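Local coordinates for Nab2 (Chaetomium thermophilum, PDB 4LJ0), which binds polyadenosine RNA through tandem CCCH zinc fingers, of which fingers 3 to 5 make up this fragment, at residues K43-R49 and F58-Q64. Residues are numbered along the deposited sequence; the frame is centred on the assembly and turned at random.
With ZN (zinc ion), chain H; ACT (acetate ion), chain J; nucleotides of chain D.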
ATOM      1  N   LYS A  43      -1.729 -10.265  -0.378  1.00 41.40           N
ATOM      2  CA  LYS A  43      -2.528  -9.841  -1.517  1.00 44.42           C
ATOM      3  C   LYS A  43      -1.691  -8.959  -2.438  1.00 50.74           C
ATOM      4  O   LYS A  43      -2.111  -8.632  -3.548  1.00 54.68           O
ATOM      5  CB  LYS A  43      -3.763  -9.087  -1.030  1.00 45.29           C
ATOM      6  CG  LYS A  43      -4.647  -9.931  -0.133  1.00 50.19           C
ATOM      7  CD  LYS A  43      -5.933  -9.219   0.229  1.00 60.53           C
ATOM      8  CE  LYS A  43      -7.032 -10.226   0.521  1.00 62.41           C
ATOM      9  NZ  LYS A  43      -6.787 -11.010   1.755  1.00 55.09           N
ATOM     10  N   THR A  44      -0.506  -8.582  -1.968  1.00 40.84           N
ATOM     11  CA  THR A  44       0.420  -7.786  -2.758  1.00 46.98           C
ATOM     12  C   THR A  44       1.069  -8.657  -3.832  1.00 42.55           C
ATOM     13  O   THR A  44       1.706  -9.661  -3.506  1.00 45.81           O
ATOM     14  CB  THR A  44       1.531  -7.189  -1.872  1.00 51.55           C
ATOM     15  OG1 THR A  44       0.943  -6.375  -0.850  1.00 54.02           O
ATOM     16  CG2 THR A  44       2.490  -6.344  -2.700  1.00 42.74           C
ATOM     17  N   PRO A  45       0.905  -8.287  -5.115  1.00 40.91           N
ATOM     18  CA  PRO A  45       1.545  -9.076  -6.176  1.00 40.52           C
ATOM     19  C   PRO A  45       3.072  -9.091  -6.118  1.00 43.67           C
ATOM     20  O   PRO A  45       3.696  -8.086  -5.779  1.00 44.90           O
ATOM     21  CB  PRO A  45       1.061  -8.402  -7.471  1.00 44.53           C
ATOM     22  CG  PRO A  45       0.417  -7.129  -7.064  1.00 53.15           C
ATOM     23  CD  PRO A  45      -0.044  -7.301  -5.663  1.00 51.16           C
ATOM     24  N   CYS A  46       3.660 -10.240  -6.436  1.00 40.96           N
ATOM     25  CA  CYS A  46       5.106 -10.361  -6.558  1.00 40.83           C
ATOM     26  C   CYS A  46       5.571  -9.566  -7.768  1.00 42.47           C
ATOM     27  O   CYS A  46       4.933  -9.603  -8.820  1.00 46.27           O
ATOM     28  CB  CYS A  46       5.506 -11.828  -6.709  1.00 36.99           C
ATOM     29  SG  CYS A  46       7.249 -12.084  -7.048  1.00 39.86           S
ATOM     30  N   LYS A  47       6.682  -8.851  -7.615  1.00 46.19           N
ATOM     31  CA  LYS A  47       7.155  -7.932  -8.647  1.00 50.71           C
ATOM     32  C   LYS A  47       8.117  -8.595  -9.629  1.00 50.31           C
ATOM     33  O   LYS A  47       8.451  -8.010 -10.656  1.00 53.70           O
ATOM     34  CB  LYS A  47       7.838  -6.721  -7.998  1.00 52.83           C
ATOM     35  CG  LYS A  47       9.112  -7.061  -7.240  1.00 56.46           C
ATOM     36  CD  LYS A  47       9.687  -5.850  -6.519  1.00 64.80           C
ATOM     37  CE  LYS A  47      10.945  -6.219  -5.739  1.00 77.41           C
ATOM     38  NZ  LYS A  47      11.597  -5.038  -5.103  1.00 83.70           N
ATOM     39  N   PHE A  48       8.558  -9.811  -9.319  1.00 46.94           N
ATOM     40  CA  PHE A  48       9.555 -10.490 -10.144  1.00 47.01           C
ATOM     41  C   PHE A  48       8.919 -11.314 -11.258  1.00 51.33           C
ATOM     42  O   PHE A  48       7.960 -12.052 -11.029  1.00 51.11           O
ATOM     43  CB  PHE A  48      10.436 -11.387  -9.277  1.00 51.14           C
ATOM     44  CG  PHE A  48      11.283 -10.631  -8.299  1.00 55.25           C
ATOM     45  CD1 PHE A  48      12.507 -10.114  -8.681  1.00 58.96           C
ATOM     46  CD2 PHE A  48      10.851 -10.429  -6.999  1.00 52.14           C
ATOM     47  CE1 PHE A  48      13.288  -9.415  -7.786  1.00 63.87           C
ATOM     48  CE2 PHE A  48      11.628  -9.731  -6.100  1.00 57.01           C
ATOM     49  CZ  PHE A  48      12.848  -9.224  -6.493  1.00 64.49           C
ATOM     50  N   ARG A  49       9.464 -11.180 -12.463  1.00 63.39           N
ATOM     51  CA  ARG A  49       8.974 -11.919 -13.621  1.00 65.71           C
ATOM     52  C   ARG A  49      10.133 -12.465 -14.443  1.00 68.05           C
ATOM     53  O   ARG A  49      10.757 -11.722 -15.199  1.00 77.41           O
ATOM     54  CB  ARG A  49       8.095 -11.025 -14.495  1.00 74.69           C
ATOM     55  CG  ARG A  49       6.799 -10.617 -13.825  1.00 73.96           C
ATOM     56  CD  ARG A  49       5.805 -10.041 -14.813  1.00 91.25           C
ATOM     57  NE  ARG A  49       4.530  -9.734 -14.168  1.00 98.47           N
ATOM     58  CZ  ARG A  49       3.544 -10.610 -13.991  1.00 97.50           C
ATOM     59  NH1 ARG A  49       3.667 -11.862 -14.414  1.00 92.87           N
ATOM     60  NH2 ARG A  49       2.424 -10.229 -13.388  1.00101.63           N
ATOM     61  N   PHE A  58       4.719 -13.415  -1.568  1.00 37.08           N
ATOM     62  CA  PHE A  58       3.863 -12.513  -2.317  1.00 39.94           C
ATOM     63  C   PHE A  58       2.914 -13.277  -3.241  1.00 38.16           C
ATOM     64  O   PHE A  58       2.978 -14.502  -3.341  1.00 35.86           O
ATOM     65  CB  PHE A  58       4.715 -11.495  -3.062  1.00 42.06           C
ATOM     66  CG  PHE A  58       5.407 -10.528  -2.144  1.00 45.68           C
ATOM     67  CD1 PHE A  58       6.667 -10.806  -1.643  1.00 41.81           C
ATOM     68  CD2 PHE A  58       4.779  -9.360  -1.749  1.00 46.93           C
ATOM     69  CE1 PHE A  58       7.299  -9.922  -0.784  1.00 43.37           C
ATOM     70  CE2 PHE A  58       5.403  -8.474  -0.890  1.00 48.47           C
ATOM     71  CZ  PHE A  58       6.666  -8.757  -0.408  1.00 49.71           C
ATOM     72  N   LEU A  59       2.017 -12.546  -3.888  1.00 34.11           N
ATOM     73  CA  LEU A  59       0.958 -13.141  -4.695  1.00 38.46           C
ATOM     74  C   LEU A  59       1.412 -13.285  -6.143  1.00 42.71           C
ATOM     75  O   LEU A  59       1.812 -12.307  -6.773  1.00 45.79           O
ATOM     76  CB  LEU A  59      -0.292 -12.261  -4.616  1.00 39.70           C
ATOM     77  CG  LEU A  59      -1.530 -12.674  -5.414  1.00 41.45           C
ATOM     78  CD1 LEU A  59      -2.095 -13.986  -4.896  1.00 47.43           C
ATOM     79  CD2 LEU A  59      -2.579 -11.577  -5.355  1.00 48.84           C
ATOM     80  N   HIS A  60       1.344 -14.507  -6.663  1.00 43.57           N
ATOM     81  CA  HIS A  60       1.786 -14.799  -8.024  1.00 45.27           C
ATOM     82  C   HIS A  60       0.621 -15.146  -8.939  1.00 52.39           C
ATOM     83  O   HIS A  60      -0.381 -15.704  -8.494  1.00 50.65           O
ATOM     84  CB  HIS A  60       2.782 -15.959  -8.004  1.00 43.35           C
ATOM     85  CG  HIS A  60       3.957 -15.718  -7.111  1.00 41.29           C
ATOM     86  ND1 HIS A  60       3.949 -16.027  -5.768  1.00 36.40           N
ATOM     87  CD2 HIS A  60       5.168 -15.170  -7.364  1.00 39.45           C
ATOM     88  CE1 HIS A  60       5.109 -15.691  -5.235  1.00 44.81           C
ATOM     89  NE2 HIS A  60       5.868 -15.169  -6.183  1.00 41.82           N
ATOM     90  N   GLU A  61       0.766 -14.811 -10.219  1.00 57.87           N
ATOM     91  CA  GLU A  61      -0.194 -15.198 -11.248  1.00 59.79           C
ATOM     92  C   GLU A  61       0.241 -16.516 -11.878  1.00 64.46           C
ATOM     93  O   GLU A  61       1.380 -16.946 -11.693  1.00 57.87           O
ATOM     94  CB  GLU A  61      -0.269 -14.125 -12.334  1.00 62.07           C
ATOM     95  CG  GLU A  61      -0.738 -12.770 -11.840  1.00 80.59           C
ATOM     96  CD  GLU A  61      -0.794 -11.736 -12.948  1.00 99.29           C
ATOM     97  OE1 GLU A  61      -0.186 -11.971 -14.014  1.00105.09           O
ATOM     98  OE2 GLU A  61      -1.449 -10.691 -12.754  1.00108.56           O
ATOM     99  N   GLU A  62      -0.655 -17.151 -12.630  1.00 67.21           N
ATOM    100  CA  GLU A  62      -0.316 -18.396 -13.308  1.00 74.50           C
ATOM    101  C   GLU A  62       0.780 -18.138 -14.338  1.00 78.30           C
ATOM    102  O   GLU A  62       0.636 -17.285 -15.215  1.00 83.37           O
ATOM    103  CB  GLU A  62      -1.549 -19.032 -13.964  1.00 83.85           C
ATOM    104  CG  GLU A  62      -2.184 -18.217 -15.082  1.00100.20           C
ATOM    105  CD  GLU A  62      -3.430 -18.881 -15.646  1.00109.66           C
ATOM    106  OE1 GLU A  62      -4.242 -18.185 -16.295  1.00105.92           O
ATOM    107  OE2 GLU A  62      -3.597 -20.103 -15.443  1.00115.06           O
ATOM    108  N   GLY A  63       1.887 -18.861 -14.200  1.00 70.81           N
ATOM    109  CA  GLY A  63       3.004 -18.738 -15.120  1.00 67.86           C
ATOM    110  C   GLY A  63       4.082 -17.778 -14.652  1.00 63.82           C
ATOM    111  O   GLY A  63       5.142 -17.687 -15.269  1.00 69.76           O
ATOM    112  N   GLN A  64       3.824 -17.061 -13.562  1.00 53.71           N
ATOM    113  CA  GLN A  64       4.789 -16.089 -13.051  1.00 53.60           C
ATOM    114  C   GLN A  64       5.964 -16.770 -12.351  1.00 53.30           C
ATOM    115  O   GLN A  64       7.062 -16.218 -12.286  1.00 57.72           O
ATOM    116  CB  GLN A  64       4.113 -15.107 -12.093  1.00 50.66           C
ATOM    117  CG  GLN A  64       5.061 -14.049 -11.548  1.00 49.65           C
ATOM    118  CD  GLN A  64       4.347 -12.940 -10.806  1.00 48.86           C
ATOM    119  OE1 GLN A  64       3.135 -12.993 -10.599  1.00 51.17           O
ATOM    120  NE2 GLN A  64       5.098 -11.923 -10.403  1.00 52.47           N
TER
HETATM  121 ZN    ZN H 503       7.528 -14.127  -5.952  1.00 37.86          ZN
HETATM  122  C   ACT J 505      -0.657  -8.159   2.016  1.00 53.42           C
HETATM  123  O   ACT J 505       0.515  -8.015   2.417  1.00 71.65           O
HETATM  124  OXT ACT J 505      -0.833  -7.946   0.801  1.00 53.62           O
HETATM  125  CH3 ACT J 505      -1.774  -8.569   2.932  1.00 57.88           C
ATOM    126  P     A D   3      15.270  -5.680   1.318  1.00 88.70           P
ATOM    127  OP1   A D   3      16.123  -6.887   1.177  1.00 87.96           O
ATOM    128  OP2   A D   3      15.563  -4.480   0.490  1.00 82.75           O
ATOM    129  O5'   A D   3      13.756  -6.094   1.035  1.00103.33           O
ATOM    130  C5'   A D   3      13.268  -7.383   1.394  1.00 99.41           C
ATOM    131  C4'   A D   3      13.225  -8.334   0.218  1.00 97.67           C
ATOM    132  O4'   A D   3      11.847  -8.496  -0.231  1.00 91.71           O
ATOM    133  C3'   A D   3      14.033  -7.914  -1.016  1.00101.61           C
ATOM    134  O3'   A D   3      14.701  -9.045  -1.580  1.00106.60           O
ATOM    135  C2'   A D   3      12.962  -7.408  -1.977  1.00 96.43           C
ATOM    136  O2'   A D   3      13.308  -7.491  -3.343  1.00 99.37           O
ATOM    137  C1'   A D   3      11.788  -8.317  -1.631  1.00 86.70           C
ATOM    138  N9    A D   3      10.481  -7.769  -2.014  1.00 71.24           N
ATOM    139  C8    A D   3       9.888  -6.588  -1.639  1.00 69.14           C
ATOM    140  N7    A D   3       8.715  -6.386  -2.196  1.00 65.71           N
ATOM    141  C5    A D   3       8.521  -7.503  -3.000  1.00 57.23           C
ATOM    142  C6    A D   3       7.474  -7.902  -3.854  1.00 55.55           C
ATOM    143  N6    A D   3       6.360  -7.198  -4.066  1.00 62.65           N
ATOM    144  N1    A D   3       7.607  -9.076  -4.507  1.00 54.96           N
ATOM    145  C2    A D   3       8.716  -9.796  -4.307  1.00 50.03           C
ATOM    146  N3    A D   3       9.762  -9.529  -3.531  1.00 56.45           N
ATOM    147  C4    A D   3       9.603  -8.357  -2.896  1.00 57.98           C
ATOM    148  P     A D   4      16.300  -9.039  -1.771  1.00119.81           P
ATOM    149  OP1   A D   4      16.827 -10.288  -1.168  1.00118.84           O
ATOM    150  OP2   A D   4      16.860  -7.731  -1.347  1.00118.41           O
ATOM    151  O5'   A D   4      16.507  -9.124  -3.347  1.00108.81           O
ATOM    152  C5'   A D   4      17.758  -8.783  -3.929  1.00107.03           C
ATOM    153  C4'   A D   4      17.889  -9.318  -5.333  1.00102.05           C
ATOM    154  O4'   A D   4      17.635 -10.749  -5.339  1.00 99.41           O
ATOM    155  C3'   A D   4      16.906  -8.763  -6.352  1.00101.30           C
ATOM    156  O3'   A D   4      17.286  -7.498  -6.865  1.00101.46           O
ATOM    157  C2'   A D   4      16.865  -9.867  -7.402  1.00100.42           C
ATOM    158  O2'   A D   4      18.000  -9.812  -8.254  1.00102.56           O
ATOM    159  C1'   A D   4      16.961 -11.114  -6.526  1.00 94.50           C
ATOM    160  N9    A D   4      15.627 -11.628  -6.163  1.00 82.16           N
ATOM    161  C8    A D   4      14.943 -11.424  -4.989  1.00 79.41           C
ATOM    162  N7    A D   4      13.767 -12.000  -4.953  1.00 73.68           N
ATOM    163  C5    A D   4      13.671 -12.624  -6.190  1.00 66.80           C
ATOM    164  C6    A D   4      12.660 -13.405  -6.774  1.00 57.34           C
ATOM    165  N6    A D   4      11.513 -13.697  -6.156  1.00 60.94           N
ATOM    166  N1    A D   4      12.872 -13.878  -8.024  1.00 49.21           N
ATOM    167  C2    A D   4      14.026 -13.577  -8.637  1.00 60.68           C
ATOM    168  N3    A D   4      15.052 -12.855  -8.191  1.00 68.88           N
ATOM    169  C4    A D   4      14.807 -12.401  -6.948  1.00 71.25           C
TER
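C46 and H60 join two irregular segments at a zinc ion, closing the C-terminal zinc finger of the chain by bringing together its first and last metal ligands. C46 SG lies 2.3 Å from the zinc and H60 NE2 2.0 Å; C51 and C56 complete the site, while E31 of the preceding finger accepts a hydrogen bond from H60 ND1. Beside the metal, a single beta bridge pairs P45 with L59: L59 N donates to T44 O, and C46 N to L59 O at 2.8 Å and a nearly straight 169°. The same segments of this CCCH finger hold adenine in the complex: A3 of chain D lies flat over the F58 ring, its C6 3.4 Å above the ring plane, while P45 O accepts from its N6 and K47 N donates to its N1. A4 of chain D lies over one face of the F48 ring, its C5 3.3 Å above the plane, with K47 CG over the opposite face, toward the rim. With CG anti to its backbone N (chi1 -179°) and the chain extended beyond it, Q64 reaches across to the backbone carbonyls of C46 and F48. Both acceptors of its NE2, C46 O at 2.8 Å and F48 O at 2.9 Å, lie in the amide plane, whereas OE1 takes E61 N across the type II turn 61-64, so three bonds fix the amide's rotation. A leucine here would probably leave C46 O, F48 O and E61 N without these mates, and take away the flat amide that R49 stacks on. The R49 guanidinium lies over this amide, planes 17° apart, and its NH2 salt-bridges E61 OE1 from above the carboxylate plane.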